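Local coordinates for protein alanine racemase (Enterococcus faecalis, PDB 3E6E) that belongs to the alanine racemase family, whose members join an N-terminal TIM-barrel domain to a C-terminal domain rich in beta strands, at residues I18-L29 with I221-G229; T33-A41 with A60-E70. The protein carries 1 engineered substitution. All blocks are in the same frame, centred on the assembly; numbering follows the deposited sequence.

Contact 1. Residues I18-L29 with I221-G229; sequences ITENVQKECQRL and IRYGVAMYG. With DCS (D-[3-hydroxy-2-methyl-5-phosphonooxymethyl-pyridin-4-ylmethyl]-N,O-cycloserylamide), chain D.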
loop_
_atom_site.group_PDB
_atom_site.type_symbol
_atom_site.label_atom_id
_atom_site.label_comp_id
_atom_site.label_asym_id
_atom_site.label_seq_id
_atom_site.Cartn_x
_atom_site.Cartn_y
_atom_site.Cartn_z
ATOM N N ILE A 18 -10.954 7.580 -18.424
ATOM C CA ILE A 18 -10.730 8.772 -17.594
ATOM C C ILE A 18 -11.108 10.020 -18.430
ATOM O O ILE A 18 -11.805 10.926 -17.954
ATOM C CB ILE A 18 -9.243 8.860 -17.132
ATOM C CG1 ILE A 18 -8.885 7.640 -16.289
ATOM C CG2 ILE A 18 -9.004 10.112 -16.300
ATOM C CD1 ILE A 18 -7.471 7.653 -15.830
ATOM N N THR A 19 -10.661 10.038 -19.683
ATOM C CA THR A 19 -10.959 11.122 -20.614
ATOM C C THR A 19 -12.476 11.298 -20.725
ATOM O O THR A 19 -13.013 12.402 -20.631
ATOM C CB THR A 19 -10.444 10.801 -22.059
ATOM O OG1 THR A 19 -9.020 10.651 -22.067
ATOM C CG2 THR A 19 -10.843 11.915 -23.019
ATOM N N GLU A 20 -13.162 10.184 -20.949
ATOM C CA GLU A 20 -14.605 10.185 -21.118
ATOM C C GLU A 20 -15.340 10.615 -19.860
ATOM O O GLU A 20 -16.360 11.299 -19.934
ATOM C CB GLU A 20 -15.053 8.793 -21.581
ATOM C CG GLU A 20 -16.548 8.546 -21.556
ATOM C CD GLU A 20 -16.899 7.132 -22.005
ATOM O OE1 GLU A 20 -18.048 6.696 -21.733
ATOM O OE2 GLU A 20 -16.025 6.466 -22.632
ATOM N N ASN A 21 -14.832 10.221 -18.699
ATOM C CA ASN A 21 -15.487 10.616 -17.459
ATOM C C ASN A 21 -15.323 12.135 -17.326
ATOM O O ASN A 21 -16.236 12.849 -16.884
ATOM C CB ASN A 21 -14.848 9.902 -16.261
ATOM C CG ASN A 21 -15.063 8.395 -16.283
ATOM O OD1 ASN A 21 -14.402 7.655 -15.553
ATOM N ND2 ASN A 21 -15.991 7.933 -17.114
ATOM N N VAL A 22 -14.161 12.632 -17.732
ATOM C CA VAL A 22 -13.901 14.058 -17.643
ATOM C C VAL A 22 -14.705 14.884 -18.646
ATOM O O VAL A 22 -15.193 15.960 -18.306
ATOM C CB VAL A 22 -12.415 14.349 -17.816
ATOM C CG1 VAL A 22 -12.183 15.859 -17.870
ATOM C CG2 VAL A 22 -11.641 13.722 -16.660
ATOM N N GLN A 23 -14.840 14.393 -19.875
ATOM C CA GLN A 23 -15.612 15.108 -20.879
ATOM C C GLN A 23 -17.084 15.156 -20.498
ATOM O O GLN A 23 -17.719 16.203 -20.613
ATOM C CB GLN A 23 -15.492 14.446 -22.242
ATOM C CG GLN A 23 -14.411 15.022 -23.126
ATOM C CD GLN A 23 -14.726 14.845 -24.602
ATOM O OE1 GLN A 23 -15.629 15.499 -25.141
ATOM N NE2 GLN A 23 -13.993 13.948 -25.264
ATOM N N LYS A 24 -17.637 14.029 -20.058
ATOM C CA LYS A 24 -19.049 14.004 -19.677
ATOM C C LYS A 24 -19.334 15.176 -18.754
ATOM O O LYS A 24 -20.194 16.006 -19.041
ATOM C CB LYS A 24 -19.421 12.710 -18.940
ATOM C CG LYS A 24 -19.395 11.428 -19.756
ATOM C CD LYS A 24 -20.389 11.423 -20.890
ATOM C CE LYS A 24 -20.788 9.987 -21.245
ATOM N NZ LYS A 24 -19.626 9.039 -21.348
ATOM N N GLU A 25 -18.599 15.235 -17.648
ATOM C CA GLU A 25 -18.774 16.295 -16.665
ATOM C C GLU A 25 -18.560 17.699 -17.250
ATOM O O GLU A 25 -19.345 18.603 -16.985
ATOM C CB GLU A 25 -17.839 16.049 -15.469
ATOM C CG GLU A 25 -17.819 17.159 -14.433
ATOM C CD GLU A 25 -19.174 17.409 -13.770
ATOM O OE1 GLU A 25 -19.313 18.464 -13.108
ATOM O OE2 GLU A 25 -20.090 16.563 -13.899
ATOM N N CYS A 26 -17.519 17.875 -18.056
ATOM C CA CYS A 26 -17.238 19.177 -18.652
ATOM C C CYS A 26 -18.403 19.725 -19.479
ATOM O O CYS A 26 -18.606 20.940 -19.558
ATOM C CB CYS A 26 -15.992 19.103 -19.540
ATOM S SG CYS A 26 -14.442 18.907 -18.655
ATOM N N GLN A 27 -19.158 18.826 -20.098
ATOM C CA GLN A 27 -20.294 19.207 -20.931
ATOM C C GLN A 27 -21.523 19.441 -20.084
ATOM O O GLN A 27 -22.434 20.177 -20.461
ATOM C CB GLN A 27 -20.596 18.103 -21.948
ATOM C CG GLN A 27 -19.643 18.072 -23.126
ATOM C CD GLN A 27 -19.844 16.857 -24.006
ATOM O OE1 GLN A 27 -20.980 16.504 -24.347
ATOM N NE2 GLN A 27 -18.740 16.208 -24.388
ATOM N N ARG A 28 -21.531 18.792 -18.934
ATOM C CA ARG A 28 -22.627 18.864 -17.991
ATOM C C ARG A 28 -22.420 20.123 -17.169
ATOM O O ARG A 28 -23.339 20.619 -16.516
ATOM C CB ARG A 28 -22.570 17.621 -17.103
ATOM C CG ARG A 28 -23.821 17.303 -16.337
ATOM C CD ARG A 28 -23.742 15.896 -15.742
ATOM N NE ARG A 28 -24.923 15.572 -14.945
ATOM C CZ ARG A 28 -26.165 15.568 -15.417
ATOM N NH1 ARG A 28 -26.394 15.867 -16.686
ATOM N NH2 ARG A 28 -27.184 15.278 -14.620
ATOM N N LEU A 29 -21.197 20.638 -17.230
ATOM C CA LEU A 29 -20.794 21.818 -16.477
ATOM C C LEU A 29 -21.275 23.143 -17.072
ATOM O O LEU A 29 -21.413 23.279 -18.288
ATOM C CB LEU A 29 -19.270 21.808 -16.338
ATOM C CG LEU A 29 -18.689 22.089 -14.950
ATOM C CD1 LEU A 29 -19.436 21.276 -13.895
ATOM C CD2 LEU A 29 -17.199 21.757 -14.952
ATOM N N ILE A 221 -14.247 23.308 -10.462
ATOM C CA ILE A 221 -14.457 22.195 -9.550
ATOM C C ILE A 221 -13.227 21.320 -9.537
ATOM O O ILE A 221 -12.501 21.235 -10.533
ATOM C CB ILE A 221 -15.668 21.330 -9.950
ATOM C CG1 ILE A 221 -15.317 20.467 -11.160
ATOM C CG2 ILE A 221 -16.880 22.226 -10.253
ATOM C CD1 ILE A 221 -16.413 19.510 -11.526
ATOM N N ARG A 222 -12.986 20.693 -8.392
ATOM C CA ARG A 222 -11.848 19.800 -8.220
ATOM C C ARG A 222 -12.296 18.338 -8.376
ATOM O O ARG A 222 -12.465 17.621 -7.402
ATOM C CB ARG A 222 -11.232 20.022 -6.841
ATOM C CG ARG A 222 -10.332 21.253 -6.735
ATOM C CD ARG A 222 -10.826 22.177 -5.654
ATOM N NE ARG A 222 -11.310 21.417 -4.509
ATOM C CZ ARG A 222 -11.940 21.957 -3.472
ATOM N NH1 ARG A 222 -12.154 23.267 -3.433
ATOM N NH2 ARG A 222 -12.386 21.186 -2.483
ATOM N N TYR A 223 -12.469 17.908 -9.621
ATOM C CA TYR A 223 -12.930 16.556 -9.927
ATOM C C TYR A 223 -11.922 15.437 -9.614
ATOM O O TYR A 223 -10.855 15.357 -10.236
ATOM C CB TYR A 223 -13.320 16.477 -11.403
ATOM C CG TYR A 223 -14.560 15.653 -11.677
ATOM C CD1 TYR A 223 -14.724 15.000 -12.892
ATOM C CD2 TYR A 223 -15.586 15.551 -10.732
ATOM C CE1 TYR A 223 -15.868 14.268 -13.164
ATOM C CE2 TYR A 223 -16.738 14.822 -11.002
ATOM C CZ TYR A 223 -16.870 14.184 -12.221
ATOM O OH TYR A 223 -18.010 13.463 -12.512
ATOM N N GLY A 224 -12.277 14.560 -8.676
ATOM C CA GLY A 224 -11.393 13.470 -8.319
ATOM C C GLY A 224 -11.829 12.065 -8.727
ATOM O O GLY A 224 -11.723 11.677 -9.891
ATOM N N VAL A 225 -12.321 11.309 -7.745
ATOM C CA VAL A 225 -12.757 9.925 -7.927
ATOM C C VAL A 225 -13.651 9.613 -9.106
ATOM O O VAL A 225 -13.547 8.530 -9.696
ATOM C CB VAL A 225 -13.470 9.399 -6.679
ATOM C CG1 VAL A 225 -12.498 9.304 -5.568
ATOM C CG2 VAL A 225 -14.617 10.297 -6.324
ATOM N N ALA A 226 -14.537 10.535 -9.445
ATOM C CA ALA A 226 -15.426 10.281 -10.552
ATOM C C ALA A 226 -14.675 10.206 -11.875
ATOM O O ALA A 226 -15.105 9.504 -12.785
ATOM C CB ALA A 226 -16.497 11.336 -10.613
ATOM N N MET A 227 -13.550 10.902 -12.004
ATOM C CA MET A 227 -12.850 10.836 -13.285
ATOM C C MET A 227 -12.180 9.479 -13.477
ATOM O O MET A 227 -11.577 9.207 -14.516
ATOM C CB MET A 227 -11.842 11.993 -13.448
ATOM C CG MET A 227 -10.614 11.978 -12.586
ATOM S SD MET A 227 -9.651 13.515 -12.907
ATOM C CE MET A 227 -8.106 13.146 -12.000
ATOM N N TYR A 228 -12.318 8.624 -12.466
ATOM C CA TYR A 228 -11.766 7.276 -12.497
ATOM C C TYR A 228 -12.913 6.265 -12.614
ATOM O O TYR A 228 -12.694 5.057 -12.609
ATOM C CB TYR A 228 -10.955 7.015 -11.233
ATOM C CG TYR A 228 -9.826 8.003 -11.009
ATOM C CD1 TYR A 228 -8.664 7.962 -11.780
ATOM C CD2 TYR A 228 -9.923 8.983 -10.019
ATOM C CE1 TYR A 228 -7.626 8.875 -11.568
ATOM C CE2 TYR A 228 -8.890 9.904 -9.798
ATOM C CZ TYR A 228 -7.747 9.846 -10.573
ATOM O OH TYR A 228 -6.732 10.755 -10.336
ATOM N N GLY A 229 -14.134 6.782 -12.718
ATOM C CA GLY A 229 -15.315 5.946 -12.861
ATOM C C GLY A 229 -15.884 5.325 -11.595
ATOM O O GLY A 229 -16.570 4.297 -11.660
HETATM N N1 DCS D . -10.455 18.936 -3.111
HETATM C C2 DCS D . -9.729 18.723 -1.893
HETATM C C2A DCS D . -9.306 19.888 -1.019
HETATM C C3 DCS D . -9.433 17.401 -1.541
HETATM O O3 DCS D . -8.749 17.113 -0.411
HETATM C C4 DCS D . -9.868 16.327 -2.420
HETATM C C4A DCS D . -9.560 14.890 -2.047
HETATM C C5 DCS D . -10.606 16.657 -3.641
HETATM C C6 DCS D . -10.874 17.943 -3.951
HETATM C C5A DCS D . -11.105 15.614 -4.611
HETATM O O4P DCS D . -12.124 14.843 -3.967
HETATM P P DCS D . -12.923 13.636 -4.629
HETATM O O1P DCS D . -13.635 14.185 -5.767
HETATM O O2P DCS D . -11.973 12.599 -5.021
HETATM O O3P DCS D . -13.863 13.134 -3.633
HETATM N N DCS D . -10.153 14.560 -0.689
HETATM C CA DCS D . -10.000 13.285 -0.127
HETATM C C DCS D . -9.106 12.948 0.933
HETATM O O DCS D . -8.234 13.800 1.544
HETATM N ND DCS D . -9.264 11.680 1.224
HETATM O OG DCS D . -10.230 11.155 0.391
HETATM C CB DCS D . -10.671 12.133 -0.428
#

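Contact 2. Residues T33-A41 with A60-E70; sequences TALFAVVKA and ATGFCVALLDE. With DCS (D-[3-hydroxy-2-methyl-5-phosphonooxymethyl-pyridin-4-ylmethyl]-N,O-cycloserylamide), chain D.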
loop_
_atom_site.group_PDB
_atom_site.type_symbol
_atom_site.label_atom_id
_atom_site.label_comp_id
_atom_site.label_asym_id
_atom_site.label_seq_id
_atom_site.Cartn_x
_atom_site.Cartn_y
_atom_site.Cartn_z
ATOM N N THR A 33 -17.302 27.440 -16.291
ATOM C CA THR A 33 -16.553 26.823 -15.203
ATOM C C THR A 33 -15.346 26.024 -15.684
ATOM O O THR A 33 -15.310 25.551 -16.815
ATOM C CB THR A 33 -17.471 25.891 -14.408
ATOM O OG1 THR A 33 -18.663 26.599 -14.045
ATOM C CG2 THR A 33 -16.780 25.410 -13.154
ATOM N N ALA A 34 -14.355 25.879 -14.815
ATOM C CA ALA A 34 -13.160 25.128 -15.163
ATOM C C ALA A 34 -13.048 23.808 -14.390
ATOM O O ALA A 34 -13.451 23.695 -13.223
ATOM C CB ALA A 34 -11.921 25.978 -14.929
ATOM N N LEU A 35 -12.481 22.809 -15.054
ATOM C CA LEU A 35 -12.325 21.506 -14.443
ATOM C C LEU A 35 -10.879 21.249 -14.097
ATOM O O LEU A 35 -10.009 21.230 -14.969
ATOM C CB LEU A 35 -12.827 20.415 -15.391
ATOM C CG LEU A 35 -12.813 18.967 -14.887
ATOM C CD1 LEU A 35 -11.395 18.478 -14.656
ATOM C CD2 LEU A 35 -13.590 18.896 -13.602
ATOM N N PHE A 36 -10.616 21.080 -12.812
ATOM C CA PHE A 36 -9.275 20.775 -12.386
ATOM C C PHE A 36 -9.326 19.308 -12.021
ATOM O O PHE A 36 -10.295 18.840 -11.406
ATOM C CB PHE A 36 -8.866 21.635 -11.184
ATOM C CG PHE A 36 -8.101 22.878 -11.558
ATOM C CD1 PHE A 36 -8.537 23.695 -12.598
ATOM C CD2 PHE A 36 -6.956 23.242 -10.863
ATOM C CE1 PHE A 36 -7.845 24.853 -12.937
ATOM C CE2 PHE A 36 -6.256 24.403 -11.197
ATOM C CZ PHE A 36 -6.705 25.206 -12.237
ATOM N N ALA A 37 -8.292 18.579 -12.432
ATOM C CA ALA A 37 -8.199 17.154 -12.158
ATOM C C ALA A 37 -7.211 16.876 -11.036
ATOM O O ALA A 37 -6.013 17.119 -11.170
ATOM C CB ALA A 37 -7.780 16.410 -13.425
ATOM N N VAL A 38 -7.721 16.386 -9.914
ATOM C CA VAL A 38 -6.862 16.058 -8.783
ATOM C C VAL A 38 -6.317 14.662 -9.060
ATOM O O VAL A 38 -7.087 13.715 -9.235
ATOM C CB VAL A 38 -7.657 16.096 -7.457
ATOM C CG1 VAL A 38 -9.069 15.653 -7.690
ATOM C CG2 VAL A 38 -6.996 15.219 -6.423
ATOM N N VAL A 39 -4.989 14.555 -9.131
ATOM C CA VAL A 39 -4.321 13.290 -9.417
ATOM C C VAL A 39 -3.274 12.901 -8.382
ATOM O O VAL A 39 -2.226 12.348 -8.731
ATOM C CB VAL A 39 -3.620 13.321 -10.793
ATOM C CG1 VAL A 39 -4.638 13.560 -11.901
ATOM C CG2 VAL A 39 -2.538 14.392 -10.794
ATOM N N LYS A 40 -3.546 13.190 -7.115
ATOM C CA LYS A 40 -2.612 12.843 -6.045
ATOM C C LYS A 40 -2.611 11.347 -5.782
ATOM O O LYS A 40 -3.362 10.596 -6.416
ATOM C CB LYS A 40 -2.974 13.576 -4.748
ATOM C CG LYS A 40 -4.412 13.412 -4.268
ATOM C CD LYS A 40 -4.590 14.251 -3.019
ATOM C CE LYS A 40 -6.026 14.310 -2.542
ATOM N NZ LYS A 40 -6.434 13.104 -1.808
ATOM N N ALA A 41 -1.785 10.929 -4.824
ATOM C CA ALA A 41 -1.640 9.520 -4.464
ATOM C C ALA A 41 -1.459 8.724 -5.761
ATOM O O ALA A 41 -2.174 7.752 -6.037
ATOM C CB ALA A 41 -2.866 9.045 -3.699
ATOM N N ALA A 60 -9.624 19.035 -19.040
ATOM C CA ALA A 60 -9.055 19.634 -17.848
ATOM C C ALA A 60 -8.124 20.786 -18.222
ATOM O O ALA A 60 -7.496 20.774 -19.286
ATOM C CB ALA A 60 -8.296 18.590 -17.062
ATOM N N THR A 61 -8.035 21.784 -17.349
ATOM C CA THR A 61 -7.170 22.933 -17.613
ATOM C C THR A 61 -6.374 23.298 -16.372
ATOM O O THR A 61 -5.860 24.406 -16.259
ATOM C CB THR A 61 -7.993 24.159 -18.080
ATOM O OG1 THR A 61 -8.938 24.529 -17.065
ATOM C CG2 THR A 61 -8.746 23.829 -19.359
ATOM N N GLY A 62 -6.269 22.342 -15.453
ATOM C CA GLY A 62 -5.529 22.550 -14.215
ATOM C C GLY A 62 -5.411 21.261 -13.409
ATOM O O GLY A 62 -6.155 20.303 -13.665
ATOM N N PHE A 63 -4.502 21.237 -12.431
ATOM C CA PHE A 63 -4.287 20.041 -11.613
ATOM C C PHE A 63 -4.114 20.239 -10.110
ATOM O O PHE A 63 -3.470 21.192 -9.662
ATOM C CB PHE A 63 -3.081 19.268 -12.145
ATOM C CG PHE A 63 -3.189 18.931 -13.582
ATOM C CD1 PHE A 63 -2.699 19.800 -14.549
ATOM C CD2 PHE A 63 -3.859 17.780 -13.984
ATOM C CE1 PHE A 63 -2.877 19.534 -15.911
ATOM C CE2 PHE A 63 -4.046 17.499 -15.333
ATOM C CZ PHE A 63 -3.554 18.382 -16.303
ATOM N N CYS A 64 -4.683 19.305 -9.343
ATOM C CA CYS A 64 -4.616 19.311 -7.882
ATOM C C CYS A 64 -3.884 18.082 -7.369
ATOM O O CYS A 64 -4.168 16.962 -7.788
ATOM C CB CYS A 64 -6.017 19.313 -7.286
ATOM S SG CYS A 64 -7.057 20.691 -7.797
ATOM N N VAL A 65 -2.946 18.302 -6.460
ATOM C CA VAL A 65 -2.176 17.223 -5.867
ATOM C C VAL A 65 -2.085 17.535 -4.386
ATOM O O VAL A 65 -2.510 18.602 -3.951
ATOM C CB VAL A 65 -0.746 17.142 -6.449
ATOM C CG1 VAL A 65 -0.803 16.875 -7.939
ATOM C CG2 VAL A 65 0.005 18.437 -6.152
ATOM N N ALA A 66 -1.526 16.615 -3.610
ATOM C CA ALA A 66 -1.394 16.831 -2.176
ATOM C C ALA A 66 -0.005 17.278 -1.773
ATOM O O ALA A 66 0.147 18.023 -0.812
ATOM C CB ALA A 66 -1.741 15.565 -1.430
ATOM N N LEU A 67 1.007 16.828 -2.512
ATOM C CA LEU A 67 2.385 17.144 -2.168
ATOM C C LEU A 67 3.215 17.911 -3.190
ATOM O O LEU A 67 3.082 17.721 -4.401
ATOM C CB LEU A 67 3.119 15.853 -1.823
ATOM C CG LEU A 67 2.310 14.819 -1.047
ATOM C CD1 LEU A 67 3.213 13.656 -0.707
ATOM C CD2 LEU A 67 1.741 15.429 0.214
ATOM N N LEU A 68 4.088 18.773 -2.680
ATOM C CA LEU A 68 4.959 19.547 -3.534
ATOM C C LEU A 68 5.668 18.578 -4.470
ATOM O O LEU A 68 5.848 18.852 -5.656
ATOM C CB LEU A 68 5.976 20.307 -2.687
ATOM C CG LEU A 68 7.053 21.029 -3.496
ATOM C CD1 LEU A 68 6.424 21.765 -4.687
ATOM C CD2 LEU A 68 7.799 21.990 -2.587
ATOM N N ASP A 69 6.051 17.430 -3.922
ATOM C CA ASP A 69 6.730 16.393 -4.689
ATOM C C ASP A 69 5.875 15.982 -5.875
ATOM O O ASP A 69 6.357 15.923 -7.006
ATOM C CB ASP A 69 6.969 15.164 -3.825
ATOM C CG ASP A 69 7.753 15.473 -2.585
ATOM O OD1 ASP A 69 8.999 15.485 -2.646
ATOM O OD2 ASP A 69 7.114 15.715 -1.541
ATOM N N GLU A 70 4.605 15.692 -5.608
ATOM C CA GLU A 70 3.680 15.271 -6.657
ATOM C C GLU A 70 3.619 16.349 -7.723
ATOM O O GLU A 70 3.527 16.052 -8.922
ATOM C CB GLU A 70 2.283 15.029 -6.076
ATOM C CG GLU A 70 2.251 13.956 -4.995
ATOM C CD GLU A 70 0.892 13.822 -4.345
ATOM O OE1 GLU A 70 0.726 12.948 -3.467
ATOM O OE2 GLU A 70 -0.016 14.592 -4.713
HETATM N N1 DCS D . -10.455 18.936 -3.111
HETATM C C2 DCS D . -9.729 18.723 -1.893
HETATM C C2A DCS D . -9.306 19.888 -1.019
HETATM C C3 DCS D . -9.433 17.401 -1.541
HETATM O O3 DCS D . -8.749 17.113 -0.411
HETATM C C4 DCS D . -9.868 16.327 -2.420
HETATM C C4A DCS D . -9.560 14.890 -2.047
HETATM C C5 DCS D . -10.606 16.657 -3.641
HETATM C C6 DCS D . -10.874 17.943 -3.951
HETATM C C5A DCS D . -11.105 15.614 -4.611
HETATM O O4P DCS D . -12.124 14.843 -3.967
HETATM P P DCS D . -12.923 13.636 -4.629
HETATM O O1P DCS D . -13.635 14.185 -5.767
HETATM O O2P DCS D . -11.973 12.599 -5.021
HETATM O O3P DCS D . -13.863 13.134 -3.633
HETATM N N DCS D . -10.153 14.560 -0.689
HETATM C CA DCS D . -10.000 13.285 -0.127
HETATM C C DCS D . -9.106 12.948 0.933
HETATM O O DCS D . -8.234 13.800 1.544
HETATM N ND DCS D . -9.264 11.680 1.224
HETATM O OG DCS D . -10.230 11.155 0.391
HETATM C CB DCS D . -10.671 12.133 -0.428
#

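Contact 1. Residues I18-L29 with I221-G229
E25 lies over one face of the Y223 ring in a CH-pi contact, its CG 4.0 Å from the ring centroid and 21° off the normal. CG stands anti to the backbone N of E25, and a bend at chi2 (61°) then turns the carboxylate toward I221, where OE1 of E25 comes 3.5 Å from CD1. The backbone N of M227 lies over the rim of the opposite face, and the carbonyl O of N21 lies in the ring plane at the edge. The hydroxyls of Y223 and Y241 are hydrogen-bonded to each other. Apolar contacts are made at I18 and V22, and again at L29, just past the helix. CG2 of V22 lies alongside CB of M227 at 3.7 Å, the two side chains pointing the same way, while CD1 of I18 meets the Y228 ring obliquely. At the far end L29 and I221 reach toward each other tip to tip, CD2 to CD1, at 4.2 Å. In the TIM barrel this is an outer helix packed on the wall: helix 18-28 runs nearly antiparallel (156°) to strand 221-223, with 11.4 Å between the axes. I221 and Y223 look outward to the helix, and R222 between them looks inward to DCS. Closer backbone contact comes beyond the strand, where CA of I18 makes a CA-H...O contact of 3.2 Å with O of M227. On the inner side, the R222 guanidinium presents NE to the pyridine N1 of DCS in a 3.0 Å hydrogen bond, with a weak second bond from NH2; T168 and H203 hold NH1. The phosphate receives a nearly straight 3.0 Å bond from V225 N to O2P and a weak one from G224 N to O1P; G224, lacking a side chain, lets O2P come close.

Contact 2. Residues T33-A41 with A60-E70
F36 lays its ring flat over G62, whose CA sits above the centre of the face, 3.3 Å from the centroid and 5° off the normal, a CH-pi contact that a residue without a side chain permits. C64 meets the same ring at its edge: SG is 5.3 Å from the centroid, a sulfur-aromatic contact, and it also packs on CB of F36. Y201 adds an edge-to-face partner. Beneath these side chains the strands run parallel. A37 is bonded on both sides of F63, giving its N to G62 O (3.0 Å) and its O to C64 N (3.1 Å); the ladder continues to T61 N on L35 O and V39 N on C64 O. The C64 carbonyl O also accepts a CA-H...O contact from V38, beside the hydrogen bond from V39 N. Side chains alternate between the faces: V38 and C64 abut CB to CB at 3.6 Å on the side of F36, while A37 touches CD2 of F63 on the other, where helix 48-56 covers them. Past the strands, CD of K40 rests on CB of A66 at 3.5 Å. Beyond CG the lysine chain is extended until its last torsion (chi4 79°) bends it, which brings NZ 3.6 Å from C4A of DCS and into a salt bridge with D315 of the second subunit. E70, in the first turn of the following helix, accepts A66 N at OE2 (2.8 Å), from above the carboxylate plane, and L67 N weakly. Its OE1 takes a weak bond from A41 N and a salt bridge from R365 of the second subunit. The link from strand 34-38 through helix 48-56 to the parallel strand 62-65 is a beta-alpha-beta crossover, as in a TIM barrel, with V38 and K40 lining the DCS pocket.

In the fold
The two contacts, with centres 13 Å apart, meet where strand 220-223 lies beside strand 34-38, the eighth and first strands of the parallel sheet in chain order, neighbours within it. Two probable hydrogen bonds join them, I221 N to A34 O at 2.9 Å and I221 O to F36 N at 3.0 Å. Helix 15-28 of contact 1 leads along the chain into strand 34-38 of contact 2 and packs outside this seam, touching both strands. Beyond it, Y228 OH is hydrogen-bonded to V38 O. DCS bridges the contacts from within: contact 1 holds its pyridine nitrogen and phosphate, whereas contact 2 supplies V38 and K40, beside C5A and C4A.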